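Local structure of Non-ribosomal peptide synthetase (Methanobrevibacter ruminantium, 6VTJ) at residues F137-F146 with I366-L374. The protein probably holds a peptide intermediate on the phosphopantetheine arm of its carrier domain and releases it by NAD(P)H-dependent reduction in its reductase domain. Sequence-based numbering, arbitrary orientation.
Sequences FLGIHILYEF and IDYVAKGIL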
# COMPACT_ATOMS: atom_id res chain seq x y z
N PHE A 137 6.74 -6.74 -5.10
CA PHE A 137 7.09 -5.80 -6.17
C PHE A 137 8.19 -4.84 -5.73
O PHE A 137 9.18 -4.64 -6.45
CB PHE A 137 5.84 -5.02 -6.59
CG PHE A 137 6.02 -4.15 -7.80
CD1 PHE A 137 6.69 -4.61 -8.92
CD2 PHE A 137 5.47 -2.87 -7.83
CE1 PHE A 137 6.84 -3.78 -10.05
CE2 PHE A 137 5.62 -2.04 -8.95
CZ PHE A 137 6.30 -2.50 -10.06
N LEU A 138 8.03 -4.22 -4.57
CA LEU A 138 9.06 -3.30 -4.10
C LEU A 138 10.34 -4.04 -3.72
O LEU A 138 11.43 -3.67 -4.17
CB LEU A 138 8.52 -2.47 -2.93
CG LEU A 138 9.53 -1.49 -2.32
CD1 LEU A 138 10.19 -0.55 -3.39
CD2 LEU A 138 8.88 -0.69 -1.21
N GLY A 139 10.21 -5.12 -2.95
CA GLY A 139 11.38 -5.79 -2.39
C GLY A 139 12.35 -6.31 -3.44
O GLY A 139 13.58 -6.20 -3.27
N ILE A 140 11.83 -6.87 -4.53
CA ILE A 140 12.68 -7.39 -5.60
C ILE A 140 13.48 -6.26 -6.24
O ILE A 140 14.64 -6.45 -6.64
CB ILE A 140 11.83 -8.15 -6.64
CG1 ILE A 140 12.72 -9.00 -7.54
CG2 ILE A 140 10.97 -7.22 -7.51
CD1 ILE A 140 13.50 -10.02 -6.80
N HIS A 141 12.89 -5.08 -6.33
CA HIS A 141 13.60 -3.98 -6.95
C HIS A 141 14.58 -3.32 -6.01
O HIS A 141 15.61 -2.80 -6.46
CB HIS A 141 12.59 -2.99 -7.50
CG HIS A 141 11.94 -3.48 -8.76
ND1 HIS A 141 10.71 -4.09 -8.77
CD2 HIS A 141 12.38 -3.49 -10.04
CE1 HIS A 141 10.40 -4.43 -10.01
NE2 HIS A 141 11.41 -4.09 -10.80
N ILE A 142 14.30 -3.34 -4.70
CA ILE A 142 15.33 -2.98 -3.73
C ILE A 142 16.52 -3.93 -3.86
O ILE A 142 17.68 -3.50 -3.83
CB ILE A 142 14.78 -2.98 -2.29
CG1 ILE A 142 13.73 -1.87 -2.11
CG2 ILE A 142 15.93 -2.88 -1.28
CD1 ILE A 142 13.04 -1.84 -0.74
N LEU A 143 16.27 -5.23 -4.02
CA LEU A 143 17.37 -6.17 -4.17
C LEU A 143 18.14 -5.90 -5.46
O LEU A 143 19.38 -5.91 -5.49
CB LEU A 143 16.83 -7.60 -4.14
CG LEU A 143 17.73 -8.72 -4.68
CD1 LEU A 143 18.98 -8.81 -3.83
CD2 LEU A 143 17.00 -10.05 -4.69
N TYR A 144 17.41 -5.68 -6.55
CA TYR A 144 18.03 -5.30 -7.81
C TYR A 144 18.95 -4.09 -7.65
O TYR A 144 20.14 -4.16 -7.99
CB TYR A 144 16.95 -4.99 -8.83
CG TYR A 144 17.48 -4.67 -10.21
CD1 TYR A 144 17.96 -5.68 -11.03
CD2 TYR A 144 17.48 -3.37 -10.68
CE1 TYR A 144 18.45 -5.40 -12.28
CE2 TYR A 144 17.96 -3.08 -11.94
CZ TYR A 144 18.44 -4.10 -12.74
OH TYR A 144 18.93 -3.83 -14.00
N GLU A 145 18.43 -2.99 -7.10
CA GLU A 145 19.26 -1.79 -6.97
C GLU A 145 20.41 -2.00 -6.01
O GLU A 145 21.48 -1.40 -6.19
CB GLU A 145 18.42 -0.59 -6.52
CG GLU A 145 17.37 -0.14 -7.52
CD GLU A 145 17.95 0.36 -8.85
OE1 GLU A 145 19.08 0.91 -8.86
OE2 GLU A 145 17.25 0.19 -9.88
N PHE A 146 20.23 -2.82 -4.98
CA PHE A 146 21.34 -3.07 -4.06
C PHE A 146 22.47 -3.78 -4.79
O PHE A 146 23.64 -3.41 -4.66
CB PHE A 146 20.87 -3.88 -2.85
CG PHE A 146 21.95 -4.10 -1.82
CD1 PHE A 146 22.86 -5.15 -1.95
CD2 PHE A 146 22.09 -3.23 -0.74
CE1 PHE A 146 23.87 -5.34 -1.00
CE2 PHE A 146 23.10 -3.42 0.21
CZ PHE A 146 23.99 -4.48 0.07
N ILE A 366 8.87 2.12 -9.83
CA ILE A 366 9.38 1.21 -8.80
C ILE A 366 10.90 1.14 -8.77
O ILE A 366 11.51 0.94 -7.70
CB ILE A 366 8.74 -0.19 -8.97
CG1 ILE A 366 8.93 -1.06 -7.73
CG2 ILE A 366 9.37 -0.90 -10.14
CD1 ILE A 366 8.23 -0.59 -6.49
N ASP A 367 11.55 1.30 -9.93
CA ASP A 367 13.02 1.27 -9.92
C ASP A 367 13.56 2.52 -9.26
O ASP A 367 14.54 2.47 -8.50
CB ASP A 367 13.60 1.07 -11.34
CG ASP A 367 12.88 1.89 -12.44
OD1 ASP A 367 11.83 2.51 -12.20
OD2 ASP A 367 13.39 1.87 -13.58
N TYR A 368 12.89 3.66 -9.46
CA TYR A 368 13.31 4.86 -8.77
C TYR A 368 12.87 4.88 -7.31
O TYR A 368 13.59 5.44 -6.47
CB TYR A 368 12.84 6.08 -9.55
CG TYR A 368 13.78 6.34 -10.70
CD1 TYR A 368 13.72 5.56 -11.85
CD2 TYR A 368 14.76 7.33 -10.63
CE1 TYR A 368 14.59 5.78 -12.89
CE2 TYR A 368 15.64 7.55 -11.67
CZ TYR A 368 15.55 6.77 -12.79
OH TYR A 368 16.42 6.98 -13.83
N VAL A 369 11.74 4.24 -6.95
CA VAL A 369 11.43 4.09 -5.52
C VAL A 369 12.56 3.35 -4.83
O VAL A 369 13.03 3.77 -3.76
CB VAL A 369 10.10 3.36 -5.31
CG1 VAL A 369 9.87 3.15 -3.82
CG2 VAL A 369 8.95 4.15 -5.89
N ALA A 370 13.03 2.25 -5.43
CA ALA A 370 14.08 1.47 -4.78
C ALA A 370 15.40 2.25 -4.69
O ALA A 370 16.09 2.21 -3.65
CB ALA A 370 14.28 0.14 -5.52
N LYS A 371 15.78 2.95 -5.76
CA LYS A 371 16.95 3.82 -5.69
C LYS A 371 16.82 4.84 -4.57
O LYS A 371 17.77 5.09 -3.82
CB LYS A 371 17.17 4.55 -7.02
CG LYS A 371 17.60 3.67 -8.17
CD LYS A 371 17.99 4.53 -9.35
CE LYS A 371 17.88 3.79 -10.66
NZ LYS A 371 18.31 4.68 -11.79
N GLY A 372 15.65 5.46 -4.44
CA GLY A 372 15.47 6.47 -3.41
C GLY A 372 15.48 5.89 -2.00
O GLY A 372 15.91 6.57 -1.06
N ILE A 373 15.00 4.65 -1.84
CA ILE A 373 15.06 4.01 -0.53
C ILE A 373 16.51 3.77 -0.14
O ILE A 373 16.93 4.05 0.99
CB ILE A 373 14.25 2.70 -0.54
CG1 ILE A 373 12.76 3.03 -0.44
CG2 ILE A 373 14.68 1.78 0.60
CD1 ILE A 373 11.88 1.90 -0.93
N LEU A 374 17.30 3.27 -1.09
CA LEU A 374 18.71 3.04 -0.81
C LEU A 374 19.44 4.34 -0.50
O LEU A 374 20.32 4.36 0.36
CB LEU A 374 19.36 2.31 -1.98
CG LEU A 374 18.88 0.87 -2.13
CD1 LEU A 374 19.72 0.16 -3.18
CD2 LEU A 374 18.94 0.14 -0.79
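Helices 137-146 and 366-374 cross at -62° with their axes 8.4 Å apart, and are nearest where I142 meets A370. Both belong to the Rossmann-type reductase domain; the first follows strand 129-132, its first turn running on from the glycine-rich loop that in this family usually binds NAD(P)H. The small A370 suits the crossing, where the CA atoms of I142 and A370 approach to 4.7 Å: its CB rests on the backbone of H141 and I142, 3.4 Å from H141 O, and also touches E145 CG. I366, with CG1 anti to its backbone N (chi1 -165°), spreads its branches between two rings. CG1 lies over the F137 face toward its rim, while CG2 sits over the centre of the H141 ring, 3.6 Å from the centroid. That imidazole is held flat at both nitrogens, by R324 at NE2 and by a nearly straight bond (176°) from ND1 to F137 O. A leucine in place of H141 would probably leave F137 O without this donor and I366 CG2 without its flat seat. Branched aliphatics suit the other flank, where L138 CD1 fits among I366, V369 and I373. E145 is a knob among D367, A370, K371 and L374; its bent chain lays the carboxylate along the lysine's methylenes, OE1 3.2 Å from K371 CG but 4.8 Å from NZ.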